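Long-range contact in nitrite oxidoreductase subunit C (Kuenenia stuttgartiensis, PDB 7B04), which binds heme b and probably passes electrons within the filament-forming nitrite oxidoreductase complex of an anammox bacterium: residues C[33-45]-C[144-156]. Numbering follows the deposited sequence.
With HEM (protoporphyrin IX containing Fe), chain B.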
loop_
_atom_site.group_PDB
_atom_site.type_symbol
_atom_site.label_atom_id
_atom_site.label_comp_id
_atom_site.label_asym_id
_atom_site.label_seq_id
_atom_site.Cartn_x
_atom_site.Cartn_y
_atom_site.Cartn_z
ATOM N N GLY C 33 46.872 8.333 -1.158
ATOM C CA GLY C 33 46.208 9.483 -0.592
ATOM C C GLY C 33 47.021 10.411 0.290
ATOM O O GLY C 33 46.409 11.275 0.919
ATOM N N VAL C 34 48.348 10.269 0.413
ATOM C CA VAL C 34 49.128 11.101 1.334
ATOM C C VAL C 34 50.392 11.623 0.653
ATOM O O VAL C 34 51.033 10.907 -0.124
ATOM C CB VAL C 34 49.472 10.336 2.636
ATOM C CG1 VAL C 34 50.164 9.025 2.333
ATOM C CG2 VAL C 34 50.307 11.204 3.579
ATOM N N LYS C 35 50.736 12.882 0.937
ATOM C CA LYS C 35 51.985 13.501 0.508
ATOM C C LYS C 35 53.111 13.128 1.464
ATOM O O LYS C 35 52.881 12.859 2.645
ATOM C CB LYS C 35 51.843 15.021 0.472
ATOM C CG LYS C 35 51.308 15.582 -0.829
ATOM C CD LYS C 35 50.827 17.010 -0.641
ATOM C CE LYS C 35 51.965 17.931 -0.231
ATOM N NZ LYS C 35 51.514 19.345 -0.090
ATOM N N GLY C 36 54.337 13.119 0.946
ATOM C CA GLY C 36 55.484 12.895 1.807
ATOM C C GLY C 36 55.634 13.999 2.836
ATOM O O GLY C 36 55.280 15.157 2.598
ATOM N N VAL C 37 56.159 13.635 4.003
ATOM C CA VAL C 37 56.322 14.592 5.096
ATOM C C VAL C 37 57.494 15.510 4.761
ATOM O O VAL C 37 58.651 15.081 4.756
ATOM C CB VAL C 37 56.531 13.886 6.438
ATOM C CG1 VAL C 37 56.684 14.904 7.554
ATOM C CG2 VAL C 37 55.362 12.951 6.725
ATOM N N ALA C 38 57.196 16.784 4.520
ATOM C CA ALA C 38 58.207 17.763 4.147
ATOM C C ALA C 38 58.993 18.222 5.373
ATOM O O ALA C 38 58.520 18.142 6.509
ATOM C CB ALA C 38 57.562 18.959 3.449
ATOM N N GLU C 39 60.224 18.689 5.136
ATOM C CA GLU C 39 61.063 19.124 6.252
ATOM C C GLU C 39 60.471 20.338 6.957
ATOM O O GLU C 39 60.592 20.466 8.183
ATOM C CB GLU C 39 62.475 19.455 5.770
ATOM C CG GLU C 39 63.145 20.517 6.646
ATOM C CD GLU C 39 64.512 20.946 6.168
ATOM O OE1 GLU C 39 65.118 20.225 5.350
ATOM O OE2 GLU C 39 64.979 22.013 6.621
ATOM N N GLU C 40 59.785 21.211 6.214
ATOM C CA GLU C 40 59.169 22.382 6.831
ATOM C C GLU C 40 58.228 21.967 7.951
ATOM O O GLU C 40 58.123 22.659 8.972
ATOM C CB GLU C 40 58.429 23.211 5.774
ATOM C CG GLU C 40 57.579 24.339 6.345
ATOM C CD GLU C 40 57.547 25.569 5.454
ATOM O OE1 GLU C 40 57.856 25.442 4.251
ATOM O OE2 GLU C 40 57.205 26.661 5.958
ATOM N N GLU C 41 57.541 20.838 7.774
ATOM C CA GLU C 41 56.640 20.328 8.797
ATOM C C GLU C 41 57.391 19.788 10.015
ATOM O O GLU C 41 56.905 19.913 11.144
ATOM C CB GLU C 41 55.765 19.231 8.188
ATOM C CG GLU C 41 54.784 19.744 7.146
ATOM C CD GLU C 41 53.981 18.633 6.502
ATOM O OE1 GLU C 41 54.453 18.053 5.500
ATOM O OE2 GLU C 41 52.878 18.333 7.003
ATOM N N LEU C 42 58.559 19.174 9.809
ATOM C CA LEU C 42 59.258 18.513 10.908
ATOM C C LEU C 42 60.033 19.469 11.813
ATOM O O LEU C 42 60.228 19.161 12.994
ATOM C CB LEU C 42 60.179 17.423 10.356
ATOM C CG LEU C 42 59.344 16.298 9.732
ATOM C CD1 LEU C 42 60.215 15.186 9.172
ATOM C CD2 LEU C 42 58.337 15.753 10.742
ATOM N N THR C 43 60.501 20.606 11.301
ATOM C CA THR C 43 61.209 21.548 12.171
ATOM C C THR C 43 60.205 22.399 12.944
ATOM O O THR C 43 59.307 22.989 12.335
ATOM C CB THR C 43 62.141 22.460 11.371
ATOM O OG1 THR C 43 61.392 23.550 10.822
ATOM C CG2 THR C 43 62.807 21.698 10.243
ATOM N N PRO C 44 60.320 22.488 14.268
ATOM C CA PRO C 44 59.362 23.289 15.038
ATOM C C PRO C 44 59.475 24.769 14.703
ATOM O O PRO C 44 60.499 25.252 14.215
ATOM C CB PRO C 44 59.757 23.020 16.494
ATOM C CG PRO C 44 60.518 21.735 16.455
ATOM C CD PRO C 44 61.244 21.748 15.143
ATOM N N ALA C 45 58.391 25.491 14.975
ATOM C CA ALA C 45 58.387 26.936 14.801
ATOM C C ALA C 45 59.341 27.601 15.790
ATOM O O ALA C 45 59.777 27.000 16.775
ATOM C CB ALA C 45 56.976 27.496 14.972
ATOM N N THR C 144 62.286 16.248 22.482
ATOM C CA THR C 144 62.782 17.335 21.648
ATOM C C THR C 144 62.622 16.910 20.194
ATOM O O THR C 144 62.973 15.782 19.832
ATOM C CB THR C 144 64.246 17.665 21.957
ATOM O OG1 THR C 144 65.014 16.457 21.976
ATOM C CG2 THR C 144 64.373 18.367 23.302
ATOM N N ILE C 145 62.073 17.795 19.364
ATOM C CA ILE C 145 61.727 17.467 17.982
ATOM C C ILE C 145 62.636 18.228 17.028
ATOM O O ILE C 145 62.836 19.440 17.177
ATOM C CB ILE C 145 60.245 17.753 17.688
ATOM C CG1 ILE C 145 59.371 16.881 18.573
ATOM C CG2 ILE C 145 59.902 17.432 16.245
ATOM C CD1 ILE C 145 58.007 17.455 18.790
ATOM N N SER C 146 63.152 17.514 16.034
ATOM C CA SER C 146 64.076 18.040 15.041
ATOM C C SER C 146 64.036 17.119 13.830
ATOM O O SER C 146 63.515 16.006 13.918
ATOM C CB SER C 146 65.503 18.121 15.604
ATOM O OG SER C 146 66.023 16.809 15.769
ATOM N N PRO C 147 64.508 17.576 12.668
ATOM C CA PRO C 147 64.574 16.659 11.518
ATOM C C PRO C 147 65.418 15.425 11.793
ATOM O O PRO C 147 65.175 14.371 11.192
ATOM C CB PRO C 147 65.177 17.529 10.409
ATOM C CG PRO C 147 64.814 18.910 10.786
ATOM C CD PRO C 147 64.835 18.959 12.287
ATOM N N GLU C 148 66.416 15.532 12.677
ATOM C CA GLU C 148 67.227 14.377 13.045
ATOM C C GLU C 148 66.487 13.439 13.988
ATOM O O GLU C 148 66.749 12.231 13.987
ATOM C CB GLU C 148 68.538 14.837 13.686
ATOM N N GLU C 149 65.563 13.970 14.793
ATOM C CA GLU C 149 64.702 13.174 15.668
ATOM C C GLU C 149 63.269 13.560 15.326
ATOM O O GLU C 149 62.650 14.384 16.020
ATOM C CB GLU C 149 65.007 13.433 17.144
ATOM C CG GLU C 149 65.450 12.213 17.938
ATOM C CD GLU C 149 65.810 12.563 19.372
ATOM O OE1 GLU C 149 66.446 13.618 19.585
ATOM O OE2 GLU C 149 65.454 11.789 20.285
ATOM N N PRO C 150 62.706 12.980 14.268
ATOM C CA PRO C 150 61.429 13.474 13.744
ATOM C C PRO C 150 60.226 12.953 14.515
ATOM O O PRO C 150 60.150 11.776 14.878
ATOM C CB PRO C 150 61.426 12.963 12.299
ATOM C CG PRO C 150 62.231 11.713 12.352
ATOM C CD PRO C 150 63.275 11.911 13.426
ATOM N N PHE C 151 59.273 13.857 14.753
ATOM C CA PHE C 151 57.984 13.530 15.364
ATOM C C PHE C 151 56.939 14.303 14.564
ATOM O O PHE C 151 56.766 15.509 14.759
ATOM C CB PHE C 151 57.971 13.887 16.846
ATOM C CG PHE C 151 56.797 13.332 17.613
ATOM C CD1 PHE C 151 55.678 12.825 16.976
ATOM C CD2 PHE C 151 56.836 13.294 18.990
ATOM C CE1 PHE C 151 54.615 12.327 17.710
ATOM C CE2 PHE C 151 55.784 12.798 19.727
ATOM C CZ PHE C 151 54.673 12.310 19.090
ATOM N N SER C 152 56.242 13.593 13.683
ATOM C CA SER C 152 55.363 14.220 12.701
ATOM C C SER C 152 54.265 15.053 13.356
ATOM O O SER C 152 53.616 14.588 14.303
ATOM C CB SER C 152 54.735 13.152 11.808
ATOM O OG SER C 152 53.795 13.727 10.918
ATOM N N PRO C 153 54.022 16.276 12.881
ATOM C CA PRO C 153 52.891 17.072 13.369
ATOM C C PRO C 153 51.555 16.711 12.739
ATOM O O PRO C 153 50.577 17.434 12.946
ATOM C CB PRO C 153 53.303 18.502 12.986
ATOM C CG PRO C 153 54.094 18.319 11.740
ATOM C CD PRO C 153 54.836 17.015 11.901
ATOM N N ARG C 154 51.502 15.649 11.936
ATOM C CA ARG C 154 50.252 15.195 11.326
ATOM C C ARG C 154 49.519 14.274 12.304
ATOM O O ARG C 154 49.398 13.063 12.104
ATOM C CB ARG C 154 50.527 14.503 9.999
ATOM C CG ARG C 154 51.172 15.393 8.951
ATOM C CD ARG C 154 51.364 14.636 7.650
ATOM N NE ARG C 154 52.068 15.423 6.642
ATOM C CZ ARG C 154 52.370 14.974 5.428
ATOM N NH1 ARG C 154 52.017 13.748 5.069
ATOM N NH2 ARG C 154 53.014 15.753 4.570
ATOM N N MET C 155 49.023 14.886 13.382
ATOM C CA MET C 155 48.338 14.169 14.462
ATOM C C MET C 155 49.196 13.041 15.032
ATOM O O MET C 155 48.701 11.960 15.353
ATOM C CB MET C 155 46.992 13.618 13.990
ATOM C CG MET C 155 45.989 14.662 13.571
ATOM S SD MET C 155 44.546 13.877 12.839
ATOM C CE MET C 155 43.789 13.135 14.280
ATOM N N GLY C 156 50.493 13.296 15.174
ATOM C CA GLY C 156 51.389 12.275 15.679
ATOM C C GLY C 156 51.853 11.312 14.600
ATOM O O GLY C 156 51.735 11.566 13.396
HETATM C CHA HEM B . 40.850 14.263 12.295
HETATM C CHB HEM B . 44.336 14.314 8.890
HETATM C CHC HEM B . 46.674 17.626 11.570
HETATM C CHD HEM B . 43.266 17.451 15.076
HETATM C C1A HEM B . 41.622 13.921 11.199
HETATM C C2A HEM B . 41.417 12.776 10.338
HETATM C C3A HEM B . 42.369 12.788 9.390
HETATM C C4A HEM B . 43.229 13.932 9.625
HETATM C CMA HEM B . 42.552 11.772 8.240
HETATM C CAA HEM B . 40.258 11.766 10.503
HETATM C CBA HEM B . 40.780 10.378 10.848
HETATM C CGA HEM B . 40.857 10.234 12.341
HETATM O O1A HEM B . 41.808 9.574 12.832
HETATM O O2A HEM B . 39.971 10.796 13.034
HETATM C C1B HEM B . 45.256 15.268 9.279
HETATM C C2B HEM B . 46.354 15.790 8.490
HETATM C C3B HEM B . 47.010 16.705 9.235
HETATM C C4B HEM B . 46.330 16.799 10.516
HETATM C CMB HEM B . 46.662 15.303 7.057
HETATM C CAB HEM B . 48.246 17.576 8.885
HETATM C CBB HEM B . 48.772 17.698 7.660
HETATM C C1C HEM B . 45.932 17.904 12.707
HETATM C C2C HEM B . 46.218 18.955 13.668
HETATM C C3C HEM B . 45.285 18.916 14.625
HETATM C C4C HEM B . 44.371 17.828 14.327
HETATM C CMC HEM B . 47.392 19.958 13.587
HETATM C CAC HEM B . 45.203 19.858 15.847
HETATM C CBC HEM B . 45.095 19.381 17.089
HETATM C C1D HEM B . 42.262 16.640 14.577
HETATM C C2D HEM B . 40.913 16.501 15.099
HETATM C C3D HEM B . 40.255 15.630 14.335
HETATM C C4D HEM B . 41.153 15.171 13.291
HETATM C CMD HEM B . 40.321 17.222 16.328
HETATM C CAD HEM B . 38.789 15.192 14.544
HETATM C CBD HEM B . 37.858 15.963 13.617
HETATM C CGD HEM B . 36.425 15.686 13.995
HETATM O O1D HEM B . 35.515 16.317 13.401
HETATM O O2D HEM B . 36.184 14.844 14.897
HETATM N NA HEM B . 42.737 14.590 10.734
HETATM N NB HEM B . 45.276 15.907 10.499
HETATM N NC HEM B . 44.797 17.230 13.140
HETATM N ND HEM B . 42.372 15.811 13.464
HETATM FE FE HEM B . 43.892 15.639 11.933
#
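R154 grips the carboxylate of E41 side-on in a two-bond salt bridge. Its NE gives a hydrogen bond to E41 OE2 at 3.0 Å. Its NH2 meets the syn lone pair of E41 OE1 at 2.9 Å. The carboxylate and guanidinium planes are turned 34° apart. E41 OE1 also accepts from the backbone N of A38, the N-cap residue of helix 39-42, which helps fix the carboxylate. Two further bonds of the guanidinium go to backbone carbonyls. NH1 of R154 reaches K35 O at 2.7 Å in a nearly straight bond, and NH2 makes a weak one to G36 O. V37 CG2 lies over one guanidinium face, 3.8 Å above its plane. The R154 chain is extended from CG to NE (chi3 -176°) and carries the charge past the heme vinyl, with R154 CG 3.6 Å from HEM CBB. With an alanine in its place, E41 would probably lose its charged mate and the carbonyls of K35 and G36 their donor. R154 thus links residues 34-37 to M155, the axial ligand whose SD binds the heme iron, which K305 also binds.

Farther along, the packing is mostly apolar. The ring of P153 lies against the backbone carbonyl of E41. L42 spreads its two methyls, CD1 to P150 CB and CD2 to P153 CD. T43 CG2 meets the ring of P147, and P44 CG lies near I145 O and CB.

The N-terminal segment with its short helix 39-42 covers the loop between strands 133-139 and 162-168. P44 and I145 both touch Y288 of strand 286-294, and P153 rests on W311 of strand 306-316.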